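Local coordinates for type IV secretion system protein DotB (Yersinia pseudotuberculosis IP 31758, PDB 6GEF) that probably hydrolyses ATP to help power a type IVb secretion system, as a hexameric ATPase of the GSP E family, at residues 125-130 with 153-158; 181-186 with 294-299; 326-329 with 335-338; 383-388 with 393-398. All coordinates share one frame; numbering follows the deposited sequence.

Contact 1 (125-130 with 153-158)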
loop_
_atom_site.group_PDB
_atom_site.type_symbol
_atom_site.label_atom_id
_atom_site.label_comp_id
_atom_site.label_asym_id
_atom_site.label_seq_id
_atom_site.Cartn_x
_atom_site.Cartn_y
_atom_site.Cartn_z
ATOM N N GLN A 125 -27.509 48.253 -6.231
ATOM C CA GLN A 125 -28.822 47.697 -6.559
ATOM C C GLN A 125 -29.625 47.556 -5.275
ATOM O O GLN A 125 -29.262 48.110 -4.230
ATOM C CB GLN A 125 -28.686 46.361 -7.318
ATOM C CG GLN A 125 -29.755 46.099 -8.342
ATOM C CD GLN A 125 -29.636 44.687 -8.915
ATOM O OE1 GLN A 125 -30.614 44.143 -9.410
ATOM N NE2 GLN A 125 -28.438 44.077 -8.836
ATOM N N LYS A 126 -30.713 46.802 -5.334
ATOM C CA LYS A 126 -31.357 46.286 -4.130
ATOM C C LYS A 126 -30.324 45.521 -3.294
ATOM O O LYS A 126 -29.571 44.678 -3.822
ATOM C CB LYS A 126 -32.491 45.327 -4.488
ATOM C CG LYS A 126 -33.646 45.840 -5.290
ATOM C CD LYS A 126 -33.343 45.854 -6.789
ATOM C CE LYS A 126 -34.633 45.958 -7.598
ATOM N NZ LYS A 126 -34.479 46.866 -8.788
ATOM N N GLN A 127 -30.261 45.832 -1.994
ATOM C CA GLN A 127 -29.356 45.169 -1.108
ATOM C C GLN A 127 -29.650 43.675 -1.036
ATOM O O GLN A 127 -30.819 43.262 -1.003
ATOM C CB GLN A 127 -29.425 45.789 0.284
ATOM C CG GLN A 127 -28.436 45.173 1.299
ATOM C CD GLN A 127 -26.988 45.267 0.828
ATOM O OE1 GLN A 127 -26.670 44.865 -0.285
ATOM N NE2 GLN A 127 -26.110 45.821 1.678
ATOM N N ARG A 128 -28.589 42.867 -0.995
ATOM C CA ARG A 128 -28.696 41.430 -1.195
ATOM C C ARG A 128 -28.123 40.681 -0.006
ATOM O O ARG A 128 -27.092 41.081 0.538
ATOM C CB ARG A 128 -27.964 41.015 -2.466
ATOM C CG ARG A 128 -27.979 39.527 -2.751
ATOM C CD ARG A 128 -26.831 39.127 -3.670
ATOM N NE ARG A 128 -25.720 40.066 -3.637
ATOM C CZ ARG A 128 -25.127 40.575 -4.726
ATOM N NH1 ARG A 128 -25.547 40.234 -5.947
ATOM N NH2 ARG A 128 -24.121 41.438 -4.580
ATOM N N PHE A 129 -28.804 39.624 0.410
ATOM C CA PHE A 129 -28.407 38.814 1.567
ATOM C C PHE A 129 -28.183 37.382 1.107
ATOM O O PHE A 129 -29.085 36.761 0.549
ATOM C CB PHE A 129 -29.502 38.876 2.637
ATOM C CG PHE A 129 -29.489 40.156 3.406
ATOM C CD1 PHE A 129 -29.976 41.355 2.830
ATOM C CD2 PHE A 129 -29.024 40.159 4.741
ATOM C CE1 PHE A 129 -29.953 42.522 3.552
ATOM C CE2 PHE A 129 -29.029 41.325 5.477
ATOM C CZ PHE A 129 -29.499 42.507 4.876
ATOM N N GLY A 130 -26.984 36.881 1.372
ATOM C CA GLY A 130 -26.630 35.505 1.037
ATOM C C GLY A 130 -26.843 34.569 2.192
ATOM O O GLY A 130 -26.753 34.942 3.355
ATOM N N ILE A 153 -24.565 34.820 5.275
ATOM C CA ILE A 153 -23.213 35.212 4.888
ATOM C C ILE A 153 -23.066 36.737 5.110
ATOM O O ILE A 153 -23.877 37.510 4.601
ATOM C CB ILE A 153 -22.938 34.906 3.421
ATOM C CG1 ILE A 153 -23.441 33.506 3.056
ATOM C CG2 ILE A 153 -21.441 35.043 3.122
ATOM C CD1 ILE A 153 -23.062 33.051 1.661
ATOM N N PRO A 154 -22.113 37.170 5.944
ATOM C CA PRO A 154 -21.821 38.592 6.021
ATOM C C PRO A 154 -21.201 39.103 4.725
ATOM O O PRO A 154 -20.408 38.385 4.077
ATOM C CB PRO A 154 -20.814 38.680 7.178
ATOM C CG PRO A 154 -20.174 37.363 7.239
ATOM C CD PRO A 154 -21.267 36.382 6.855
ATOM N N LEU A 155 -21.534 40.334 4.364
ATOM C CA LEU A 155 -20.892 40.968 3.211
ATOM C C LEU A 155 -19.586 41.696 3.623
ATOM O O LEU A 155 -18.499 41.343 3.175
ATOM C CB LEU A 155 -21.847 41.943 2.504
ATOM C CG LEU A 155 -21.547 42.233 1.052
ATOM C CD1 LEU A 155 -22.661 43.109 0.458
ATOM C CD2 LEU A 155 -20.223 42.940 0.944
ATOM N N ASP A 156 -19.730 42.707 4.480
ATOM C CA ASP A 156 -18.689 43.693 4.682
ATOM C C ASP A 156 -18.179 43.609 6.116
ATOM O O ASP A 156 -18.975 43.577 7.040
ATOM C CB ASP A 156 -19.234 45.113 4.413
ATOM C CG ASP A 156 -19.005 45.568 3.010
ATOM O OD1 ASP A 156 -18.119 44.975 2.308
ATOM O OD2 ASP A 156 -19.707 46.530 2.586
ATOM N N PRO A 157 -16.857 43.583 6.312
ATOM C CA PRO A 157 -16.330 43.616 7.673
ATOM C C PRO A 157 -16.926 44.759 8.478
ATOM O O PRO A 157 -17.186 45.834 7.940
ATOM C CB PRO A 157 -14.827 43.788 7.465
ATOM C CG PRO A 157 -14.564 43.209 6.124
ATOM C CD PRO A 157 -15.783 43.496 5.308
ATOM N N LEU A 158 -17.158 44.526 9.764
ATOM C CA LEU A 158 -17.738 45.536 10.623
ATOM C C LEU A 158 -16.652 46.447 11.167
ATOM O O LEU A 158 -15.559 46.003 11.472
ATOM C CB LEU A 158 -18.492 44.884 11.793
ATOM C CG LEU A 158 -19.894 44.352 11.474
ATOM C CD1 LEU A 158 -19.845 43.125 10.609
ATOM C CD2 LEU A 158 -20.616 44.058 12.776
#

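Contact 2 (181-186 with 294-299)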
loop_
_atom_site.group_PDB
_atom_site.type_symbol
_atom_site.label_atom_id
_atom_site.label_comp_id
_atom_site.label_asym_id
_atom_site.label_seq_id
_atom_site.Cartn_x
_atom_site.Cartn_y
_atom_site.Cartn_z
ATOM N N MET A 181 -2.634 35.886 16.776
ATOM C CA MET A 181 -3.548 34.765 16.901
ATOM C C MET A 181 -4.772 35.245 17.695
ATOM O O MET A 181 -4.624 35.854 18.764
ATOM C CB MET A 181 -2.897 33.593 17.632
ATOM C CG MET A 181 -1.645 33.085 16.936
ATOM S SD MET A 181 -0.451 32.232 18.017
ATOM C CE MET A 181 -1.392 30.860 18.530
ATOM N N VAL A 182 -5.966 34.951 17.184
ATOM C CA VAL A 182 -7.195 35.067 17.920
ATOM C C VAL A 182 -7.726 33.647 18.129
ATOM O O VAL A 182 -7.924 32.899 17.193
ATOM C CB VAL A 182 -8.249 35.954 17.222
ATOM C CG1 VAL A 182 -7.580 37.233 16.718
ATOM C CG2 VAL A 182 -8.891 35.229 16.090
ATOM N N ALA A 183 -7.981 33.284 19.387
ATOM C CA ALA A 183 -8.409 31.973 19.782
ATOM C C ALA A 183 -9.889 31.987 20.153
ATOM O O ALA A 183 -10.512 33.031 20.321
ATOM C CB ALA A 183 -7.585 31.465 20.953
ATOM N N GLY A 184 -10.452 30.780 20.254
ATOM C CA GLY A 184 -11.813 30.608 20.666
ATOM C C GLY A 184 -12.370 29.286 20.222
ATOM O O GLY A 184 -11.868 28.653 19.304
ATOM N N LYS A 185 -13.443 28.869 20.904
ATOM C CA LYS A 185 -14.220 27.708 20.467
ATOM C C LYS A 185 -15.120 28.028 19.297
ATOM O O LYS A 185 -15.236 27.225 18.363
ATOM C CB LYS A 185 -14.998 27.135 21.635
ATOM C CG LYS A 185 -16.314 27.858 21.909
ATOM C CD LYS A 185 -16.949 27.486 23.241
ATOM C CE LYS A 185 -18.472 27.597 23.192
ATOM N NZ LYS A 185 -19.104 26.900 24.355
ATOM N N THR A 186 -15.801 29.166 19.318
ATOM C CA THR A 186 -16.701 29.510 18.210
ATOM C C THR A 186 -15.906 29.634 16.912
ATOM O O THR A 186 -14.822 30.255 16.904
ATOM C CB THR A 186 -17.437 30.807 18.507
ATOM O OG1 THR A 186 -18.134 30.658 19.741
ATOM C CG2 THR A 186 -18.451 31.140 17.470
ATOM N N SER A 294 -3.098 30.975 27.587
ATOM C CA SER A 294 -2.442 29.809 28.155
ATOM C C SER A 294 -2.803 28.524 27.384
ATOM O O SER A 294 -1.913 27.772 26.978
ATOM C CB SER A 294 -2.819 29.658 29.638
ATOM O OG SER A 294 -2.892 28.280 30.019
ATOM N N ALA A 295 -4.097 28.327 27.169
ATOM C CA ALA A 295 -4.533 27.105 26.499
ATOM C C ALA A 295 -4.034 27.057 25.067
ATOM O O ALA A 295 -3.781 25.968 24.539
ATOM C CB ALA A 295 -6.068 26.993 26.550
ATOM N N VAL A 296 -3.904 28.217 24.416
ATOM C CA VAL A 296 -3.402 28.251 23.047
ATOM C C VAL A 296 -1.948 27.867 23.026
ATOM O O VAL A 296 -1.469 27.099 22.160
ATOM C CB VAL A 296 -3.723 29.574 22.361
ATOM C CG1 VAL A 296 -4.485 30.467 23.309
ATOM C CG2 VAL A 296 -2.470 30.219 21.845
ATOM N N MET A 297 -1.145 28.462 23.895
ATOM C CA MET A 297 0.250 28.053 24.050
ATOM C C MET A 297 0.353 26.549 24.255
ATOM O O MET A 297 1.007 25.836 23.492
ATOM C CB MET A 297 0.896 28.806 25.203
ATOM C CG MET A 297 2.168 29.558 24.820
ATOM S SD MET A 297 1.882 30.826 23.604
ATOM C CE MET A 297 3.563 31.566 23.621
ATOM N N ARG A 298 -0.288 26.030 25.300
ATOM C CA ARG A 298 -0.334 24.596 25.528
ATOM C C ARG A 298 -0.660 23.802 24.226
ATOM O O ARG A 298 0.036 22.867 23.889
ATOM C CB ARG A 298 -1.420 24.271 26.576
ATOM C CG ARG A 298 -1.012 24.457 27.987
ATOM C CD ARG A 298 0.137 23.512 28.330
ATOM N NE ARG A 298 -0.171 22.503 29.324
ATOM C CZ ARG A 298 -0.622 22.752 30.547
ATOM N NH1 ARG A 298 -0.948 24.009 30.915
ATOM N NH2 ARG A 298 -0.777 21.722 31.405
ATOM N N ARG A 299 -1.680 24.263 23.500
ATOM C CA ARG A 299 -2.182 23.487 22.408
ATOM C C ARG A 299 -1.176 23.457 21.268
ATOM O O ARG A 299 -0.904 22.404 20.665
ATOM C CB ARG A 299 -3.537 24.050 21.931
ATOM C CG ARG A 299 -4.024 23.492 20.584
ATOM C CD ARG A 299 -5.416 22.905 20.704
ATOM N NE ARG A 299 -5.724 22.001 19.627
ATOM C CZ ARG A 299 -6.171 22.344 18.425
ATOM N NH1 ARG A 299 -6.327 23.643 18.118
ATOM N NH2 ARG A 299 -6.431 21.400 17.519
#

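Contact 3 (326-329 with 335-338)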
loop_
_atom_site.group_PDB
_atom_site.type_symbol
_atom_site.label_atom_id
_atom_site.label_comp_id
_atom_site.label_asym_id
_atom_site.label_seq_id
_atom_site.Cartn_x
_atom_site.Cartn_y
_atom_site.Cartn_z
ATOM N N GLN A 326 -11.303 34.903 22.527
ATOM C CA GLN A 326 -12.606 35.548 22.652
ATOM C C GLN A 326 -13.694 34.536 22.752
ATOM O O GLN A 326 -13.623 33.471 22.143
ATOM C CB GLN A 326 -12.885 36.466 21.461
ATOM C CG GLN A 326 -12.672 35.780 20.105
ATOM C CD GLN A 326 -12.670 36.770 18.970
ATOM O OE1 GLN A 326 -12.487 37.972 19.178
ATOM N NE2 GLN A 326 -12.818 36.278 17.773
ATOM N N THR A 327 -14.677 34.813 23.609
ATOM C CA THR A 327 -15.863 33.966 23.754
ATOM C C THR A 327 -17.099 34.848 23.755
ATOM O O THR A 327 -17.039 36.035 24.061
ATOM C CB THR A 327 -15.775 33.138 25.047
ATOM O OG1 THR A 327 -16.785 32.133 25.063
ATOM C CG2 THR A 327 -15.992 34.001 26.272
ATOM N N LEU A 328 -18.225 34.235 23.457
ATOM C CA LEU A 328 -19.514 34.923 23.399
ATOM C C LEU A 328 -20.294 34.696 24.669
ATOM O O LEU A 328 -20.487 33.562 25.080
ATOM C CB LEU A 328 -20.330 34.448 22.180
ATOM C CG LEU A 328 -19.946 35.009 20.817
ATOM C CD1 LEU A 328 -20.995 34.636 19.803
ATOM C CD2 LEU A 328 -19.697 36.513 20.932
ATOM N N VAL A 329 -20.710 35.780 25.311
ATOM C CA VAL A 329 -21.480 35.728 26.551
ATOM C C VAL A 329 -22.798 36.484 26.347
ATOM O O VAL A 329 -23.017 37.181 25.347
ATOM C CB VAL A 329 -20.672 36.317 27.727
ATOM C CG1 VAL A 329 -19.413 35.484 27.964
ATOM C CG2 VAL A 329 -20.353 37.750 27.507
ATOM N N ASN A 335 -28.750 40.091 23.982
ATOM C CA ASN A 335 -27.891 39.768 22.870
ATOM C C ASN A 335 -26.600 39.128 23.332
ATOM O O ASN A 335 -26.274 39.116 24.517
ATOM C CB ASN A 335 -27.614 41.019 22.025
ATOM C CG ASN A 335 -28.854 41.525 21.304
ATOM O OD1 ASN A 335 -28.754 42.387 20.445
ATOM N ND2 ASN A 335 -30.029 40.982 21.653
ATOM N N LEU A 336 -25.836 38.623 22.371
ATOM C CA LEU A 336 -24.497 38.093 22.630
ATOM C C LEU A 336 -23.457 39.218 22.469
ATOM O O LEU A 336 -23.595 40.079 21.608
ATOM C CB LEU A 336 -24.174 36.969 21.681
ATOM C CG LEU A 336 -24.945 35.673 21.867
ATOM C CD1 LEU A 336 -24.672 34.700 20.703
ATOM C CD2 LEU A 336 -24.590 35.029 23.199
ATOM N N VAL A 337 -22.459 39.202 23.341
ATOM C CA VAL A 337 -21.340 40.115 23.239
ATOM C C VAL A 337 -20.043 39.276 23.285
ATOM O O VAL A 337 -19.975 38.227 23.925
ATOM C CB VAL A 337 -21.333 41.181 24.365
ATOM C CG1 VAL A 337 -20.994 40.540 25.722
ATOM C CG2 VAL A 337 -20.358 42.291 24.050
ATOM N N ALA A 338 -19.016 39.799 22.605
ATOM C CA ALA A 338 -17.720 39.161 22.580
ATOM C C ALA A 338 -16.881 39.666 23.752
ATOM O O ALA A 338 -16.443 40.816 23.754
ATOM C CB ALA A 338 -17.022 39.472 21.256
#

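Contact 4 (383-388 with 393-398)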
loop_
_atom_site.group_PDB
_atom_site.type_symbol
_atom_site.label_atom_id
_atom_site.label_comp_id
_atom_site.label_asym_id
_atom_site.label_seq_id
_atom_site.Cartn_x
_atom_site.Cartn_y
_atom_site.Cartn_z
ATOM N N ARG A 383 -15.064 44.063 34.125
ATOM C CA ARG A 383 -15.357 45.291 33.390
ATOM C C ARG A 383 -16.766 45.290 32.792
ATOM O O ARG A 383 -17.505 46.239 32.994
ATOM C CB ARG A 383 -14.322 45.497 32.274
ATOM C CG ARG A 383 -13.538 46.799 32.364
ATOM C CD ARG A 383 -14.470 47.992 32.558
ATOM N NE ARG A 383 -14.944 48.508 31.280
ATOM C CZ ARG A 383 -14.888 49.796 30.919
ATOM N NH1 ARG A 383 -14.380 50.705 31.741
ATOM N NH2 ARG A 383 -15.348 50.176 29.732
ATOM N N LEU A 384 -17.132 44.174 32.152
ATOM C CA LEU A 384 -18.483 44.056 31.620
ATOM C C LEU A 384 -19.527 44.120 32.729
ATOM O O LEU A 384 -20.568 44.764 32.570
ATOM C CB LEU A 384 -18.628 42.755 30.821
ATOM C CG LEU A 384 -18.112 42.772 29.380
ATOM C CD1 LEU A 384 -16.844 43.580 29.257
ATOM C CD2 LEU A 384 -17.926 41.359 28.863
ATOM N N HIS A 385 -19.240 43.482 33.865
ATOM C CA HIS A 385 -20.238 43.423 34.937
ATOM C C HIS A 385 -20.406 44.776 35.615
ATOM O O HIS A 385 -21.522 45.147 35.984
ATOM C CB HIS A 385 -19.855 42.345 35.949
ATOM C CG HIS A 385 -20.846 42.164 37.046
ATOM N ND1 HIS A 385 -22.199 42.086 36.807
ATOM C CD2 HIS A 385 -20.684 42.030 38.384
ATOM C CE1 HIS A 385 -22.833 41.926 37.956
ATOM N NE2 HIS A 385 -21.938 41.884 38.927
ATOM N N SER A 386 -19.319 45.521 35.774
ATOM C CA SER A 386 -19.418 46.870 36.335
ATOM C C SER A 386 -20.266 47.772 35.451
ATOM O O SER A 386 -21.117 48.522 35.944
ATOM C CB SER A 386 -18.036 47.466 36.554
ATOM O OG SER A 386 -17.473 47.889 35.338
ATOM N N ASP A 387 -20.061 47.689 34.133
ATOM C CA ASP A 387 -20.898 48.404 33.179
ATOM C C ASP A 387 -22.286 47.826 33.022
ATOM O O ASP A 387 -22.995 48.183 32.082
ATOM C CB ASP A 387 -20.206 48.487 31.821
ATOM C CG ASP A 387 -18.832 49.156 31.924
ATOM O OD1 ASP A 387 -18.266 49.211 33.045
ATOM O OD2 ASP A 387 -18.308 49.598 30.880
ATOM N N GLY A 388 -22.701 46.922 33.918
ATOM C CA GLY A 388 -24.028 46.352 33.846
ATOM C C GLY A 388 -24.346 45.583 32.574
ATOM O O GLY A 388 -25.494 45.356 32.263
ATOM N N HIS A 393 -23.601 36.090 37.442
ATOM C CA HIS A 393 -23.361 34.688 37.137
ATOM C C HIS A 393 -22.531 34.538 35.874
ATOM O O HIS A 393 -21.438 33.942 35.900
ATOM C CB HIS A 393 -24.687 33.927 37.017
ATOM C CG HIS A 393 -25.470 33.886 38.295
ATOM N ND1 HIS A 393 -25.545 32.750 39.075
ATOM C CD2 HIS A 393 -26.188 34.836 38.952
ATOM C CE1 HIS A 393 -26.287 32.992 40.140
ATOM N NE2 HIS A 393 -26.677 34.252 40.094
ATOM N N VAL A 394 -23.001 35.078 34.770
ATOM C CA VAL A 394 -22.236 35.034 33.527
ATOM C C VAL A 394 -20.861 35.660 33.693
ATOM O O VAL A 394 -19.898 35.224 33.087
ATOM C CB VAL A 394 -23.027 35.707 32.361
ATOM C CG1 VAL A 394 -24.434 35.167 32.291
ATOM C CG2 VAL A 394 -23.050 37.196 32.523
ATOM N N ALA A 395 -20.753 36.674 34.542
ATOM C CA ALA A 395 -19.446 37.258 34.848
ATOM C C ALA A 395 -18.555 36.251 35.541
ATOM O O ALA A 395 -17.380 36.085 35.177
ATOM C CB ALA A 395 -19.609 38.516 35.689
ATOM N N LYS A 396 -19.081 35.552 36.551
ATOM C CA LYS A 396 -18.316 34.509 37.219
ATOM C C LYS A 396 -17.836 33.435 36.229
ATOM O O LYS A 396 -16.650 33.128 36.182
ATOM C CB LYS A 396 -19.148 33.885 38.339
ATOM C CG LYS A 396 -18.631 32.541 38.854
ATOM C CD LYS A 396 -19.651 31.875 39.754
ATOM C CE LYS A 396 -18.971 30.849 40.648
ATOM N NZ LYS A 396 -18.213 31.495 41.761
ATOM N N ARG A 397 -18.758 32.916 35.441
ATOM C CA ARG A 397 -18.389 31.906 34.451
ATOM C C ARG A 397 -17.347 32.439 33.499
ATOM O O ARG A 397 -16.469 31.686 33.042
ATOM C CB ARG A 397 -19.624 31.408 33.704
ATOM C CG ARG A 397 -20.584 30.627 34.616
ATOM C CD ARG A 397 -21.517 29.758 33.760
ATOM N NE ARG A 397 -22.413 30.547 32.886
ATOM C CZ ARG A 397 -23.457 31.265 33.320
ATOM N NH1 ARG A 397 -23.762 31.264 34.631
ATOM N NH2 ARG A 397 -24.168 31.956 32.458
ATOM N N LEU A 398 -17.420 33.707 33.119
ATOM C CA LEU A 398 -16.421 34.300 32.230
ATOM C C LEU A 398 -15.040 34.366 32.900
ATOM O O LEU A 398 -14.033 34.081 32.279
ATOM C CB LEU A 398 -16.876 35.674 31.766
ATOM C CG LEU A 398 -15.897 36.453 30.888
ATOM C CD1 LEU A 398 -15.444 35.623 29.712
ATOM C CD2 LEU A 398 -16.443 37.773 30.429
#

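Contact 1 (125-130 with 153-158)
Ile153 and Gly130 are joined by the one hydrogen bond between the two segments: Ile153 N donates to Gly130 O over 2.9 Å. The bond is nearly straight at hydrogen, 170°, but the donor stands above the carbonyl plane, 48° out of it, so it does not follow a lone pair of the acceptor.

The isoleucine side chain makes van der Waals contact with the same carbonyl group. Ile153 holds CG1 beside its own backbone N (chi1 -45°), which brings CG1 to 3.6 Å from Gly130 O, on the group that the N-H already grips. CD1 of Ile153 continues over the glycine backbone and ends 4.1 Å from Gly130 C. Gly130 suits this place because, lacking a side chain, it leaves its main chain accessible to the isoleucine. The two residues lie near the open end of the hairpin made by strands 128-140 and 143-153, where the antiparallel sheet of the N-terminal part gives way to the linker leading to the ATPase domain, an arrangement in keeping with the two-domain build of secretion ATPases.

Beyond the hairpin end the meeting is looser. Leu155 points toward 125-130, and its CD1 stops 4.4 Å from Gln127 OE1, a distant contact between a methyl and an amide oxygen. That oxygen is engaged by its own chain: the Gln127 side chain folds back, and OE1 accepts from Arg128 N at 2.9 Å. The linker is tied further by Leu155, whose backbone bonds with Val222, and by Leu158 O, which receives the hydroxyl of Ser196.

Contact 2 (181-186 with 294-299)
Val296 meets the strand with both of its methyl groups, one against Met181 and the other against Ala183. On the helix it follows Ser294 and Ala295, whose carbonyls accept from Arg298 N and Arg299 N, each at 2.9 Å; these bonds keep the turn carrying Val296 regular. A branched valine fits here because its two arms can reach two strand residues on the same face of the sheet. Val296 CG2 lies 3.5 Å from Met181 CE, the side chains crossing at a slant. Met181 keeps CG beside its backbone N (chi1 -59°) and bends at chi3, which swings the terminal methyl toward the helix. Val296 CG1 lies 4.0 Å from Ala183 CB, and the small alanine lets the helix approach the strand.

Next along the chain comes Gly184, which opens what appears to be the P-loop (Walker A) leading into helix 187-203, as expected of a RecA-like ATPase core. Gly184, at phi 158° and psi 160°, takes a backbone conformation suited to a residue without a side chain.

Past Val296, Met297 packs on Ile323 of the neighbouring strand, a residue that also touches Met181 and Val296. Arg298 and Arg299 carry the helix to the subunit boundary: Arg298 packs on Leu354 of the second subunit, and Arg299 NE forms a salt bridge with Asp315 of that same subunit.

Contact 3 (326-329 with 335-338)
Val329 lays CG2 against CG1 of Val337, 3.4 Å away, the two side chains running alongside each other in the same direction. Beneath them the backbones form a hydrogen-bonded antiparallel pair: Val329 N to Val337 O and Val337 N to Val329 O are each 2.9 Å, the first bond nearly straight along the acceptor's C=O axis. Beta-branched valines suit such a pair, since their bulk sits close to the strands.

Leu328 and Ala338, the adjacent non-hydrogen-bonded pair, occupy the other face. With CG beside its backbone N (chi1 -78°), Leu328 sends CD2 over the Val337 carbonyl, 3.5 Å from Val337 O, and on toward Ala338 CB, while Leu328 CD1 meets Leu336 CD1 at 3.8 Å, the two leucines set almost crosswise. The small alanine gives Leu328 room to lean over. Between the strands, Ala338 CA approaches Thr327 O in a CA-H...O contact.

This beta hairpin forms one margin of the ATPase sheet. Strand 320-330 lies next to strand 179-183, strand 336-344 is the outermost within the chain, Gln326 OE1 bonds with Thr193 of helix 187-203, and Thr327 packs against Leu398 of helix 392-400.

Contact 4 (383-388 with 393-398)
Leu384 and Leu398 stand nearly perpendicular, meeting through one methyl of each: CD2 of Leu384 lies 4.2 Å from CD2 of Leu398. Leu398 holds CG anti to the backbone N (chi1 177°), which carries CD2 toward Leu384. Both leucines also pack on Ala339 of strand 336-344, which places this apolar pair over the edge of the ATPase sheet.

His385 meets Ala395 mainly through its CB, 3.8 Å from Ala395 CB; the ring stands obliquely to that methyl, its CG 4.1 Å away. The small alanine lets the helices come close: His385 CA and Ala395 CA are 6.2 Å apart. Helices 377-386 and 392-400 thus form a helical hairpin near the C-terminus. His385 ND1 helps to close the turn by hydrogen bonding with Ile390 O.

A Schellman motif ends the first helix: Gly388 N bonds to His385 O at 3.0 Å and Ile389 N to Leu384 O. Its C-prime position has positive phi (61°), easily adopted by glycine. Alongside, Arg383 NH2 pairs with Asp387 OD2 at 3.2 Å, but the carboxylate oxygen lies over a face of the guanidinium, so the attraction is one of charge alone.

In the fold
Contact 2 is the buried one, an apolar packing of helix on strand, while contacts 1 and 3 lie at the surface; contact 3 rests on a pair of backbone hydrogen bonds and contact 1 on a single one. Contact 4 is partly buried and joins two helices by side chains. Contacts 2 and 3 reach the same mixed sheet, where neighbouring strands 179-183 and 320-330 are probably bonded from Ala183 O to Gln326 N (3.0 Å). Contact 4 packs against contact 3, their centres 11 Å apart. Contact 1 stands apart, at the open end of a hairpin in the other, antiparallel sheet; its centre is about 30 Å from that of contact 2.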